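Local coordinates for SusD-like protein BACOVA_02651 (Bacteroides ovatus, PDB 5E75) that binds polysaccharide at the bacterial cell surface and probably captures xyloglucan before its transport into the periplasm for degradation, at residues S195-G200 and W428-P433; S281-I286 and G325-I330; F304-S309 and I452-D457; D424-F429 and D492-Y497. One frame throughout, in Å; residues are numbered along the deposited sequence.

Contact 1 (S195-G200 and W428-P433)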
loop_
_atom_site.group_PDB
_atom_site.type_symbol
_atom_site.label_atom_id
_atom_site.label_comp_id
_atom_site.label_asym_id
_atom_site.label_seq_id
_atom_site.Cartn_x
_atom_site.Cartn_y
_atom_site.Cartn_z
ATOM N N SER A 195 10.588 -15.649 3.653
ATOM C CA SER A 195 10.564 -17.010 4.187
ATOM C C SER A 195 10.175 -18.039 3.126
ATOM O O SER A 195 10.798 -19.090 3.036
ATOM C CB SER A 195 9.658 -17.119 5.416
ATOM O OG SER A 195 8.289 -16.957 5.082
ATOM N N GLY A 196 9.163 -17.739 2.317
ATOM C CA GLY A 196 8.699 -18.677 1.310
ATOM C C GLY A 196 9.110 -18.355 -0.114
ATOM O O GLY A 196 8.687 -19.023 -1.057
ATOM N N TRP A 197 9.925 -17.318 -0.282
ATOM C CA TRP A 197 10.164 -16.746 -1.611
ATOM C C TRP A 197 11.019 -17.656 -2.467
ATOM O O TRP A 197 12.187 -17.849 -2.188
ATOM C CB TRP A 197 10.805 -15.374 -1.429
ATOM C CG TRP A 197 11.010 -14.503 -2.651
ATOM C CD1 TRP A 197 12.007 -14.611 -3.582
ATOM C CD2 TRP A 197 10.260 -13.333 -3.001
ATOM N NE1 TRP A 197 11.913 -13.591 -4.499
ATOM C CE2 TRP A 197 10.844 -12.801 -4.168
ATOM C CE3 TRP A 197 9.164 -12.687 -2.441
ATOM C CZ2 TRP A 197 10.353 -11.653 -4.788
ATOM C CZ3 TRP A 197 8.664 -11.547 -3.077
ATOM C CH2 TRP A 197 9.274 -11.044 -4.228
ATOM N N ASN A 198 10.425 -18.213 -3.523
ATOM C CA ASN A 198 11.109 -19.184 -4.388
ATOM C C ASN A 198 11.663 -20.355 -3.573
ATOM O O ASN A 198 12.754 -20.847 -3.856
ATOM C CB ASN A 198 12.280 -18.550 -5.177
ATOM C CG ASN A 198 11.851 -17.735 -6.389
ATOM O OD1 ASN A 198 10.841 -18.017 -7.031
ATOM N ND2 ASN A 198 12.667 -16.734 -6.735
ATOM N N ASN A 199 10.922 -20.795 -2.558
ATOM C CA ASN A 199 11.438 -21.796 -1.623
ATOM C C ASN A 199 10.684 -23.133 -1.661
ATOM O O ASN A 199 10.587 -23.838 -0.645
ATOM C CB ASN A 199 11.415 -21.231 -0.204
ATOM C CG ASN A 199 12.337 -21.973 0.738
ATOM O OD1 ASN A 199 13.477 -22.307 0.384
ATOM N ND2 ASN A 199 11.863 -22.221 1.949
ATOM N N GLY A 200 10.117 -23.461 -2.817
ATOM C CA GLY A 200 9.575 -24.789 -3.049
ATOM C C GLY A 200 8.291 -25.122 -2.314
ATOM O O GLY A 200 7.946 -26.295 -2.184
ATOM N N TRP A 428 2.800 -13.723 -1.854
ATOM C CA TRP A 428 2.143 -15.021 -1.804
ATOM C C TRP A 428 2.401 -15.840 -3.077
ATOM O O TRP A 428 2.577 -17.059 -2.995
ATOM C CB TRP A 428 0.633 -14.864 -1.536
ATOM C CG TRP A 428 0.300 -14.413 -0.152
ATOM C CD1 TRP A 428 0.889 -14.816 1.031
ATOM C CD2 TRP A 428 -0.720 -13.482 0.219
ATOM N NE1 TRP A 428 0.299 -14.176 2.097
ATOM C CE2 TRP A 428 -0.686 -13.351 1.623
ATOM C CE3 TRP A 428 -1.653 -12.731 -0.509
ATOM C CZ2 TRP A 428 -1.551 -12.502 2.305
ATOM C CZ3 TRP A 428 -2.494 -11.882 0.160
ATOM C CH2 TRP A 428 -2.438 -11.771 1.557
ATOM N N PHE A 429 2.445 -15.192 -4.245
ATOM C CA PHE A 429 2.726 -15.878 -5.501
ATOM C C PHE A 429 4.134 -16.458 -5.533
ATOM O O PHE A 429 4.364 -17.538 -6.091
ATOM C CB PHE A 429 2.494 -14.936 -6.689
ATOM C CG PHE A 429 3.105 -15.424 -7.957
ATOM C CD1 PHE A 429 2.501 -16.434 -8.686
ATOM C CD2 PHE A 429 4.311 -14.920 -8.394
ATOM C CE1 PHE A 429 3.096 -16.915 -9.835
ATOM C CE2 PHE A 429 4.899 -15.399 -9.543
ATOM C CZ PHE A 429 4.301 -16.399 -10.261
ATOM N N ARG A 430 5.077 -15.760 -4.919
ATOM C CA ARG A 430 6.438 -16.269 -4.857
ATOM C C ARG A 430 6.574 -17.469 -3.922
ATOM O O ARG A 430 7.537 -18.239 -4.036
ATOM C CB ARG A 430 7.406 -15.143 -4.457
ATOM C CG ARG A 430 8.026 -14.435 -5.635
ATOM C CD ARG A 430 9.221 -15.236 -6.161
ATOM N NE ARG A 430 9.914 -14.559 -7.240
ATOM C CZ ARG A 430 9.643 -14.699 -8.529
ATOM N NH1 ARG A 430 8.674 -15.512 -8.935
ATOM N NH2 ARG A 430 10.363 -14.033 -9.422
ATOM N N TYR A 431 5.616 -17.614 -3.013
ATOM C CA TYR A 431 5.553 -18.724 -2.056
ATOM C C TYR A 431 4.763 -19.935 -2.582
ATOM O O TYR A 431 5.271 -21.066 -2.590
ATOM C CB TYR A 431 4.942 -18.161 -0.773
ATOM C CG TYR A 431 4.441 -19.117 0.292
ATOM C CD1 TYR A 431 5.084 -20.316 0.586
ATOM C CD2 TYR A 431 3.347 -18.765 1.060
ATOM C CE1 TYR A 431 4.592 -21.160 1.592
ATOM C CE2 TYR A 431 2.858 -19.589 2.054
ATOM C CZ TYR A 431 3.488 -20.769 2.321
ATOM O OH TYR A 431 2.966 -21.548 3.328
ATOM N N LEU A 432 3.529 -19.692 -3.027
ATOM C CA LEU A 432 2.620 -20.733 -3.524
ATOM C C LEU A 432 2.100 -20.305 -4.894
ATOM O O LEU A 432 0.964 -19.870 -5.035
ATOM C CB LEU A 432 1.478 -20.945 -2.530
ATOM C CG LEU A 432 1.865 -21.476 -1.151
ATOM C CD1 LEU A 432 0.662 -21.470 -0.210
ATOM C CD2 LEU A 432 2.461 -22.883 -1.228
ATOM N N PRO A 433 2.944 -20.414 -5.925
ATOM C CA PRO A 433 2.546 -19.876 -7.231
ATOM C C PRO A 433 1.312 -20.521 -7.845
ATOM O O PRO A 433 0.479 -19.822 -8.401
ATOM C CB PRO A 433 3.787 -20.099 -8.111
ATOM C CG PRO A 433 4.645 -21.078 -7.347
ATOM C CD PRO A 433 4.361 -20.814 -5.916
HETATM O O HOH W 1 7.815 -21.556 -1.450
HETATM O O HOH W 2 8.601 -19.360 -6.983
#
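Where the loop after helix 180-195 makes a type II beta turn, from Gly196 to Asn199, it rests on helix 421-431 near Arg430 and Tyr431. Trp197 and Arg430 carry the contact. The aliphatic part of the arginine lies over the indole: CG of Arg430 is 3.5 Å from the centroid of the six-membered ring of Trp197, nearly on the ring normal, a CH-pi contact. A chi1 of -173° in Trp197 puts the indole opposite the backbone N, with one face against the arginine chain. The guanidinium stands almost perpendicular to the indole, with NE1 of Trp197 at its edge, while the Asn198 amide runs alongside, its OD1 3.3 Å from CD of Arg430. One direct backbone bond joins the segments, Asn198 N to Arg430 O (2.9 Å), the donor sitting above the carbonyl plane. A water donates to Gly196 O and Tyr431 O, and CA of Tyr431 makes a CA-H...O contact of 3.3 Å with Gly196 O. The arginine methylenes pack on the ring and the charged end continues to Glu151, which forms a salt bridge with Arg430 NH2, probably offsetting its charge, and also accepts a hydrogen bond from Trp197 NE1.

Contact 2 (S281-I286 and G325-I330); sequences SYNGSI and GTASPI
Asn283 and Gly284 meet Ser328 in the tight part of this contact, where three hydrogen bonds converge on one serine. Gly284 N donates to Ser328 O (2.8 Å, 163° at the hydrogen), and Ser328 OG returns a bond of 2.9 Å to Gly284 O, lying in the carbonyl plane on a lone pair. A chi1 of 48° brings OG of Ser328 to that oxygen. The third comes from the Asn283 side chain, whose OD1 accepts Ser328 N at 2.9 Å with the donor tilted from the amide plane; CB of Ala327 also touches this OD1, at 3.3 Å. Asn283 and Ala327, both partly exposed, form the side nearer solvent, whereas Gly284 and Ser328 are buried. The Tyr282 and Ile330 end is buried too, but here no direct hydrogen bond joins the segments: a water lies 2.8 Å from Tyr282 O and accepts from Ile330 N. Beside it, CD1 of Ile330 lies 3.6 Å from CB of Tyr282, the two side chains running alongside each other. Strand 283-284 also pairs antiparallel with strand 51-52, through Asn283 and Tyr52. Ser285 then caps the start of helix 286-291, and Pro329 bonds through its backbone to Phe305.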
loop_
_atom_site.group_PDB
_atom_site.type_symbol
_atom_site.label_atom_id
_atom_site.label_comp_id
_atom_site.label_asym_id
_atom_site.label_seq_id
_atom_site.Cartn_x
_atom_site.Cartn_y
_atom_site.Cartn_z
ATOM N N SER A 281 -13.601 7.240 -12.376
ATOM C CA SER A 281 -14.520 6.200 -12.818
ATOM C C SER A 281 -14.190 4.836 -12.185
ATOM O O SER A 281 -14.686 3.801 -12.615
ATOM C CB SER A 281 -14.527 6.099 -14.342
ATOM O OG SER A 281 -13.250 5.782 -14.850
ATOM N N TYR A 282 -13.334 4.823 -11.165
ATOM C CA TYR A 282 -13.079 3.582 -10.440
ATOM C C TYR A 282 -14.298 3.122 -9.647
ATOM O O TYR A 282 -15.018 3.922 -9.038
ATOM C CB TYR A 282 -11.915 3.737 -9.456
ATOM C CG TYR A 282 -10.571 3.975 -10.096
ATOM C CD1 TYR A 282 -10.072 3.133 -11.077
ATOM C CD2 TYR A 282 -9.800 5.055 -9.715
ATOM C CE1 TYR A 282 -8.831 3.365 -11.646
ATOM C CE2 TYR A 282 -8.564 5.299 -10.285
ATOM C CZ TYR A 282 -8.091 4.449 -11.241
ATOM O OH TYR A 282 -6.855 4.705 -11.804
ATOM N N ASN A 283 -14.504 1.815 -9.630
ATOM C CA ASN A 283 -15.455 1.200 -8.711
ATOM C C ASN A 283 -14.837 -0.020 -8.052
ATOM O O ASN A 283 -14.122 -0.781 -8.712
ATOM C CB ASN A 283 -16.719 0.757 -9.450
ATOM C CG ASN A 283 -17.547 1.911 -9.910
ATOM O OD1 ASN A 283 -18.236 2.540 -9.118
ATOM N ND2 ASN A 283 -17.494 2.194 -11.207
ATOM N N GLY A 284 -15.131 -0.232 -6.772
ATOM C CA GLY A 284 -14.725 -1.452 -6.090
ATOM C C GLY A 284 -15.164 -2.653 -6.917
ATOM O O GLY A 284 -16.283 -2.667 -7.455
ATOM N N SER A 285 -14.287 -3.642 -7.079
ATOM C CA SER A 285 -14.585 -4.756 -7.952
ATOM C C SER A 285 -15.623 -5.664 -7.324
ATOM O O SER A 285 -15.832 -5.672 -6.121
ATOM C CB SER A 285 -13.335 -5.547 -8.288
ATOM O OG SER A 285 -12.832 -6.212 -7.146
ATOM N N ILE A 286 -16.298 -6.443 -8.164
ATOM C CA ILE A 286 -17.249 -7.420 -7.663
ATOM C C ILE A 286 -16.543 -8.363 -6.672
ATOM O O ILE A 286 -17.035 -8.600 -5.567
ATOM C CB ILE A 286 -17.866 -8.170 -8.835
ATOM C CG1 ILE A 286 -18.691 -7.222 -9.713
ATOM C CG2 ILE A 286 -18.758 -9.318 -8.321
ATOM C CD1 ILE A 286 -19.204 -7.861 -11.026
ATOM N N GLY A 325 -26.394 6.296 -5.719
ATOM C CA GLY A 325 -26.112 5.603 -6.962
ATOM C C GLY A 325 -26.220 4.097 -6.816
ATOM O O GLY A 325 -26.627 3.593 -5.765
ATOM N N THR A 326 -25.804 3.379 -7.851
ATOM C CA THR A 326 -25.901 1.921 -7.873
ATOM C C THR A 326 -24.590 1.277 -8.280
ATOM O O THR A 326 -24.564 0.167 -8.772
ATOM C CB THR A 326 -27.020 1.430 -8.822
ATOM O OG1 THR A 326 -26.727 1.815 -10.165
ATOM C CG2 THR A 326 -28.356 2.025 -8.410
ATOM N N ALA A 327 -23.503 1.999 -8.064
ATOM C CA ALA A 327 -22.161 1.495 -8.332
ATOM C C ALA A 327 -21.378 1.360 -7.016
ATOM O O ALA A 327 -21.966 1.101 -5.961
ATOM C CB ALA A 327 -21.477 2.387 -9.328
ATOM N N SER A 328 -20.055 1.496 -7.068
ATOM C CA SER A 328 -19.233 1.242 -5.893
ATOM C C SER A 328 -18.001 2.157 -5.891
ATOM O O SER A 328 -16.865 1.688 -5.776
ATOM C CB SER A 328 -18.855 -0.243 -5.818
ATOM O OG SER A 328 -18.370 -0.716 -7.057
ATOM N N PRO A 329 -18.209 3.473 -6.008
ATOM C CA PRO A 329 -17.050 4.362 -6.086
ATOM C C PRO A 329 -16.233 4.381 -4.790
ATOM O O PRO A 329 -16.691 3.991 -3.707
ATOM C CB PRO A 329 -17.681 5.723 -6.396
ATOM C CG PRO A 329 -19.107 5.644 -5.888
ATOM C CD PRO A 329 -19.495 4.205 -6.070
ATOM N N ILE A 330 -15.007 4.856 -4.924
ATOM C CA ILE A 330 -14.056 4.856 -3.829
ATOM C C ILE A 330 -14.495 5.829 -2.718
ATOM O O ILE A 330 -14.824 6.988 -2.984
ATOM C CB ILE A 330 -12.646 5.223 -4.346
ATOM C CG1 ILE A 330 -12.139 4.198 -5.374
ATOM C CG2 ILE A 330 -11.662 5.363 -3.191
ATOM C CD1 ILE A 330 -10.942 4.672 -6.163
HETATM O O HOH W 3 -14.288 6.128 -7.505
#

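Contact 3 (F304-S309 and I452-D457)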
loop_
_atom_site.group_PDB
_atom_site.type_symbol
_atom_site.label_atom_id
_atom_site.label_comp_id
_atom_site.label_asym_id
_atom_site.label_seq_id
_atom_site.Cartn_x
_atom_site.Cartn_y
_atom_site.Cartn_z
ATOM N N PHE A 304 -15.518 1.767 0.216
ATOM C CA PHE A 304 -16.333 2.055 -0.972
ATOM C C PHE A 304 -17.716 2.535 -0.581
ATOM O O PHE A 304 -18.307 2.027 0.361
ATOM C CB PHE A 304 -16.517 0.795 -1.841
ATOM C CG PHE A 304 -15.231 0.190 -2.300
ATOM C CD1 PHE A 304 -14.477 0.793 -3.299
ATOM C CD2 PHE A 304 -14.758 -0.973 -1.708
ATOM C CE1 PHE A 304 -13.262 0.241 -3.699
ATOM C CE2 PHE A 304 -13.562 -1.534 -2.103
ATOM C CZ PHE A 304 -12.796 -0.925 -3.104
ATOM N N PHE A 305 -18.246 3.481 -1.349
ATOM C CA PHE A 305 -19.663 3.850 -1.274
ATOM C C PHE A 305 -20.477 2.708 -1.882
ATOM O O PHE A 305 -20.106 2.196 -2.925
ATOM C CB PHE A 305 -19.932 5.114 -2.080
ATOM C CG PHE A 305 -19.250 6.356 -1.549
ATOM C CD1 PHE A 305 -19.742 7.010 -0.425
ATOM C CD2 PHE A 305 -18.144 6.911 -2.200
ATOM C CE1 PHE A 305 -19.145 8.161 0.048
ATOM C CE2 PHE A 305 -17.553 8.065 -1.716
ATOM C CZ PHE A 305 -18.061 8.689 -0.602
ATOM N N THR A 306 -21.577 2.302 -1.250
ATOM C CA THR A 306 -22.556 1.437 -1.898
ATOM C C THR A 306 -23.939 1.973 -1.563
ATOM O O THR A 306 -24.096 2.730 -0.613
ATOM C CB THR A 306 -22.440 -0.047 -1.484
ATOM O OG1 THR A 306 -22.581 -0.177 -0.065
ATOM C CG2 THR A 306 -21.094 -0.652 -1.942
ATOM N N LYS A 307 -24.927 1.593 -2.365
ATOM C CA LYS A 307 -26.245 2.225 -2.324
ATOM C C LYS A 307 -26.848 2.278 -0.923
ATOM O O LYS A 307 -26.975 1.255 -0.252
ATOM C CB LYS A 307 -27.190 1.485 -3.256
ATOM C CG LYS A 307 -28.516 2.214 -3.468
ATOM C CD LYS A 307 -29.332 1.534 -4.546
ATOM C CE LYS A 307 -30.475 2.425 -4.996
ATOM N NZ LYS A 307 -31.284 1.760 -6.049
ATOM N N GLY A 308 -27.241 3.475 -0.509
ATOM C CA GLY A 308 -27.891 3.659 0.775
ATOM C C GLY A 308 -26.956 3.844 1.959
ATOM O O GLY A 308 -27.411 4.133 3.063
ATOM N N SER A 309 -25.646 3.703 1.755
ATOM C CA SER A 309 -24.720 3.910 2.859
ATOM C C SER A 309 -24.663 5.380 3.244
ATOM O O SER A 309 -24.601 6.257 2.375
ATOM C CB SER A 309 -23.311 3.425 2.508
ATOM O OG SER A 309 -23.299 2.000 2.422
ATOM N N ILE A 452 -25.467 -2.455 -8.310
ATOM C CA ILE A 452 -25.223 -3.142 -7.062
ATOM C C ILE A 452 -26.186 -2.537 -6.056
ATOM O O ILE A 452 -26.162 -1.331 -5.816
ATOM C CB ILE A 452 -23.770 -2.945 -6.604
ATOM C CG1 ILE A 452 -22.817 -3.518 -7.660
ATOM C CG2 ILE A 452 -23.555 -3.602 -5.259
ATOM C CD1 ILE A 452 -21.363 -3.232 -7.366
ATOM N N ILE A 453 -27.062 -3.360 -5.502
ATOM C CA ILE A 453 -28.074 -2.879 -4.561
ATOM C C ILE A 453 -28.101 -3.762 -3.322
ATOM O O ILE A 453 -27.447 -4.803 -3.288
ATOM C CB ILE A 453 -29.474 -2.829 -5.222
ATOM C CG1 ILE A 453 -29.921 -4.222 -5.655
ATOM C CG2 ILE A 453 -29.431 -1.896 -6.427
ATOM C CD1 ILE A 453 -31.370 -4.273 -6.150
ATOM N N LYS A 454 -28.847 -3.340 -2.304
ATOM C CA LYS A 454 -28.964 -4.106 -1.062
ATOM C C LYS A 454 -30.369 -4.599 -0.792
ATOM O O LYS A 454 -31.341 -3.951 -1.175
ATOM C CB LYS A 454 -28.531 -3.265 0.129
ATOM C CG LYS A 454 -27.078 -2.942 0.115
ATOM C CD LYS A 454 -26.784 -1.791 1.030
ATOM C CE LYS A 454 -25.372 -1.294 0.757
ATOM N NZ LYS A 454 -25.096 -0.026 1.446
ATOM N N ASP A 455 -30.462 -5.750 -0.130
ATOM C CA ASP A 455 -31.743 -6.239 0.375
ATOM C C ASP A 455 -31.970 -5.784 1.817
ATOM O O ASP A 455 -31.129 -5.099 2.402
ATOM C CB ASP A 455 -31.861 -7.766 0.247
ATOM C CG ASP A 455 -30.827 -8.527 1.071
ATOM O OD1 ASP A 455 -30.396 -8.040 2.137
ATOM O OD2 ASP A 455 -30.454 -9.638 0.648
ATOM N N GLU A 456 -33.112 -6.179 2.379
ATOM C CA GLU A 456 -33.498 -5.787 3.733
ATOM C C GLU A 456 -32.425 -6.108 4.763
ATOM O O GLU A 456 -32.240 -5.368 5.729
ATOM C CB GLU A 456 -34.803 -6.480 4.134
ATOM C CG GLU A 456 -35.987 -6.173 3.234
ATOM C CD GLU A 456 -37.263 -6.855 3.705
ATOM O OE1 GLU A 456 -37.194 -7.643 4.673
ATOM O OE2 GLU A 456 -38.333 -6.598 3.111
ATOM N N ASP A 457 -31.726 -7.218 4.562
ATOM C CA ASP A 457 -30.703 -7.647 5.506
ATOM C C ASP A 457 -29.357 -6.986 5.234
ATOM O O ASP A 457 -28.367 -7.293 5.896
ATOM C CB ASP A 457 -30.569 -9.169 5.494
ATOM C CG ASP A 457 -31.846 -9.866 5.920
ATOM O OD1 ASP A 457 -32.703 -9.200 6.541
ATOM O OD2 ASP A 457 -31.993 -11.073 5.638
HETATM O O HOH W 4 -24.230 0.246 -4.670
#
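The ammonium group of Lys454 reaches into the type II beta turn that runs from Thr306 to Ser309. NZ of Lys454 donates to the carbonyl oxygen of Lys307 (2.8 Å), approaching from above the carbonyl plane, about 50° out of it, and to OG1 of Thr306 (2.9 Å). OG of Ser309 lies 2.9 Å from NZ of Lys454 and is hydrogen-bonded to OD1 of Asn301. The lysine chain is extended beyond CG, so its full length carries the charge from the strand into the turn, crossing the threonine side chain at about a right angle. OG1 of Thr306 faces it because chi1 of 58° sets the hydroxyl between backbone N and carbonyl carbon. Next to this, the Lys307 chain runs alongside Ile453, CD of Lys307 being 3.9 Å from CG2 of Ile453. A water links the backbones, accepting from Lys307 N (2.8 Å) and donating to Ile452 O (2.7 Å). Farther out, the turn is closed by Ser309 N to Thr306 O (3.0 Å), and Arg300 lies close by with a like charge, a proximity that the oxygens round NZ probably offset. Ile453 bonds to His461 of strand 460-465, and Ile452 to Thr326. The arrangement is a type II beta turn whose oxygens receive a lysine ammonium from an outermost strand of the antiparallel sheet 451-454, 460-465 and 472-474.

Contact 4 (D424-F429 and D492-Y497); sequences DMVTWF and DIFLPY
The ring of Phe429 has Ile493 over one face and Phe494 at its edge. CG1 of Ile493 sits above the centre of the Phe429 ring, 3.7 Å from the centroid and 9° off the normal, a CH-pi contact. The other branch of the isoleucine reaches toward the rim, where its CG2 is 3.7 Å from CD2 of Phe429. The two phenyl rings meet by their edges, CE2 of Phe429 being 4.2 Å from CE1 of Phe494, so neither lies over the other's face. Phe494 in turn presses its far end on the helix: its CZ is 3.5 Å from CG1 of Val426, which comes at the ring obliquely. The same valine touches Ile493 with its other methyl, CG2 to CG2 at 4.2 Å. Val426 and Phe429 are three residues apart, so they project from the same side of helix 421-431. In Phe429, CG is anti to the backbone N (chi1 164°), which directs the ring toward Ile493. No hydrogen bond crosses between the segments, and apolar packing alone joins them here. Phe440 of helix 433-441 also touches Ile493, while Ile493 O is bonded to Arg47. Such packing sets one helix face against Ile493 and Phe494, in and beside the short, weakly bonded helix about 490-493, a buried apolar seam within the helical body of this SusD-family protein.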
loop_
_atom_site.group_PDB
_atom_site.type_symbol
_atom_site.label_atom_id
_atom_site.label_comp_id
_atom_site.label_asym_id
_atom_site.label_seq_id
_atom_site.Cartn_x
_atom_site.Cartn_y
_atom_site.Cartn_z
ATOM N N ASP A 424 1.348 -7.688 -1.415
ATOM C CA ASP A 424 1.132 -8.892 -0.626
ATOM C C ASP A 424 0.817 -10.089 -1.531
ATOM O O ASP A 424 1.274 -11.198 -1.264
ATOM C CB ASP A 424 -0.006 -8.706 0.367
ATOM C CG ASP A 424 0.299 -7.705 1.429
ATOM O OD1 ASP A 424 1.478 -7.404 1.635
ATOM O OD2 ASP A 424 -0.675 -7.261 2.078
ATOM N N MET A 425 0.047 -9.875 -2.592
ATOM C CA MET A 425 -0.275 -10.952 -3.523
ATOM C C MET A 425 0.969 -11.453 -4.265
ATOM O O MET A 425 1.078 -12.652 -4.518
ATOM C CB MET A 425 -1.366 -10.537 -4.506
ATOM C CG MET A 425 -2.715 -10.444 -3.859
ATOM S SD MET A 425 -3.951 -9.803 -4.978
ATOM C CE MET A 425 -5.411 -9.901 -3.931
ATOM N N VAL A 426 1.905 -10.565 -4.609
ATOM C CA VAL A 426 3.148 -11.010 -5.240
ATOM C C VAL A 426 3.964 -11.868 -4.272
ATOM O O VAL A 426 4.506 -12.913 -4.664
ATOM C CB VAL A 426 3.983 -9.820 -5.774
ATOM C CG1 VAL A 426 5.304 -10.300 -6.330
ATOM C CG2 VAL A 426 3.184 -9.070 -6.840
ATOM N N THR A 427 4.057 -11.434 -3.013
ATOM C CA THR A 427 4.729 -12.236 -1.996
ATOM C C THR A 427 4.123 -13.642 -1.908
ATOM O O THR A 427 4.841 -14.638 -1.885
ATOM C CB THR A 427 4.692 -11.549 -0.629
ATOM O OG1 THR A 427 5.488 -10.367 -0.692
ATOM C CG2 THR A 427 5.248 -12.441 0.464
ATOM N N TRP A 428 2.800 -13.723 -1.854
ATOM C CA TRP A 428 2.143 -15.021 -1.804
ATOM C C TRP A 428 2.401 -15.840 -3.077
ATOM O O TRP A 428 2.577 -17.059 -2.995
ATOM C CB TRP A 428 0.633 -14.864 -1.536
ATOM C CG TRP A 428 0.300 -14.413 -0.152
ATOM C CD1 TRP A 428 0.889 -14.816 1.031
ATOM C CD2 TRP A 428 -0.720 -13.482 0.219
ATOM N NE1 TRP A 428 0.299 -14.176 2.097
ATOM C CE2 TRP A 428 -0.686 -13.351 1.623
ATOM C CE3 TRP A 428 -1.653 -12.731 -0.509
ATOM C CZ2 TRP A 428 -1.551 -12.502 2.305
ATOM C CZ3 TRP A 428 -2.494 -11.882 0.160
ATOM C CH2 TRP A 428 -2.438 -11.771 1.557
ATOM N N PHE A 429 2.445 -15.192 -4.245
ATOM C CA PHE A 429 2.726 -15.878 -5.501
ATOM C C PHE A 429 4.134 -16.458 -5.533
ATOM O O PHE A 429 4.364 -17.538 -6.091
ATOM C CB PHE A 429 2.494 -14.936 -6.689
ATOM C CG PHE A 429 3.105 -15.424 -7.957
ATOM C CD1 PHE A 429 2.501 -16.434 -8.686
ATOM C CD2 PHE A 429 4.311 -14.920 -8.394
ATOM C CE1 PHE A 429 3.096 -16.915 -9.835
ATOM C CE2 PHE A 429 4.899 -15.399 -9.543
ATOM C CZ PHE A 429 4.301 -16.399 -10.261
ATOM N N ASP A 492 3.176 -13.413 -16.203
ATOM C CA ASP A 492 2.395 -12.182 -16.148
ATOM C C ASP A 492 2.557 -11.382 -14.864
ATOM O O ASP A 492 2.222 -10.196 -14.825
ATOM C CB ASP A 492 0.902 -12.485 -16.328
ATOM C CG ASP A 492 0.577 -13.029 -17.705
ATOM O OD1 ASP A 492 0.753 -12.284 -18.686
ATOM O OD2 ASP A 492 0.125 -14.198 -17.808
ATOM N N ILE A 493 3.063 -12.013 -13.820
ATOM C CA ILE A 493 2.938 -11.425 -12.490
ATOM C C ILE A 493 3.854 -10.224 -12.280
ATOM O O ILE A 493 3.372 -9.150 -11.905
ATOM C CB ILE A 493 3.137 -12.476 -11.383
ATOM C CG1 ILE A 493 2.156 -13.641 -11.560
ATOM C CG2 ILE A 493 2.967 -11.853 -9.996
ATOM C CD1 ILE A 493 0.690 -13.246 -11.717
ATOM N N PHE A 494 5.149 -10.399 -12.516
ATOM C CA PHE A 494 6.092 -9.297 -12.417
ATOM C C PHE A 494 5.994 -8.440 -13.669
ATOM O O PHE A 494 5.845 -8.948 -14.785
ATOM C CB PHE A 494 7.497 -9.838 -12.174
ATOM C CG PHE A 494 7.689 -10.392 -10.784
ATOM C CD1 PHE A 494 7.297 -11.678 -10.439
ATOM C CD2 PHE A 494 8.235 -9.589 -9.805
ATOM C CE1 PHE A 494 7.479 -12.142 -9.147
ATOM C CE2 PHE A 494 8.431 -10.039 -8.541
ATOM C CZ PHE A 494 8.039 -11.321 -8.195
ATOM N N LEU A 495 6.039 -7.127 -13.478
ATOM C CA LEU A 495 5.874 -6.169 -14.563
ATOM C C LEU A 495 7.168 -5.967 -15.350
ATOM O O LEU A 495 8.245 -6.207 -14.843
ATOM C CB LEU A 495 5.378 -4.846 -13.981
ATOM C CG LEU A 495 3.889 -4.931 -13.596
ATOM C CD1 LEU A 495 3.449 -3.913 -12.546
ATOM C CD2 LEU A 495 3.028 -4.806 -14.840
ATOM N N PRO A 496 7.059 -5.547 -16.621
ATOM C CA PRO A 496 8.252 -5.314 -17.434
ATOM C C PRO A 496 8.978 -4.050 -16.995
ATOM O O PRO A 496 8.370 -3.147 -16.414
ATOM C CB PRO A 496 7.690 -5.154 -18.849
ATOM C CG PRO A 496 6.302 -4.711 -18.665
ATOM C CD PRO A 496 5.816 -5.292 -17.359
ATOM N N TYR A 497 10.282 -3.994 -17.255
ATOM C CA TYR A 497 11.048 -2.770 -17.014
ATOM C C TYR A 497 10.536 -1.703 -17.976
ATOM O O TYR A 497 10.120 -2.023 -19.087
ATOM C CB TYR A 497 12.555 -3.029 -17.173
ATOM C CG TYR A 497 13.053 -4.029 -16.157
ATOM C CD1 TYR A 497 13.165 -3.683 -14.818
ATOM C CD2 TYR A 497 13.346 -5.325 -16.524
ATOM C CE1 TYR A 497 13.592 -4.603 -13.871
ATOM C CE2 TYR A 497 13.761 -6.254 -15.591
ATOM C CZ TYR A 497 13.868 -5.891 -14.267
ATOM O OH TYR A 497 14.265 -6.840 -13.358
#

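The four contacts form two pairs within the chain. Contacts 1 and 4 have centres 11 Å apart, share Trp428 and Phe429 and both use helix 421-431; CZ of Arg430 lies 3.4 Å from CE1 of Phe494. Contacts 2 and 3 are likewise 11 Å apart and are joined by probable backbone hydrogen bonds, Thr326 O to Ile452 N and Pro329 O to Phe305 N. Between the pairs, the centres of contacts 1 and 3 lie 38 Å apart. Along the chain, contact 2 is nested in the loop closed by contact 1, whereas contact 3 crosses contacts 1, 2 and 4. The chain thus returns repeatedly between the two regions, tying distant parts of the sequence into one compact molecule.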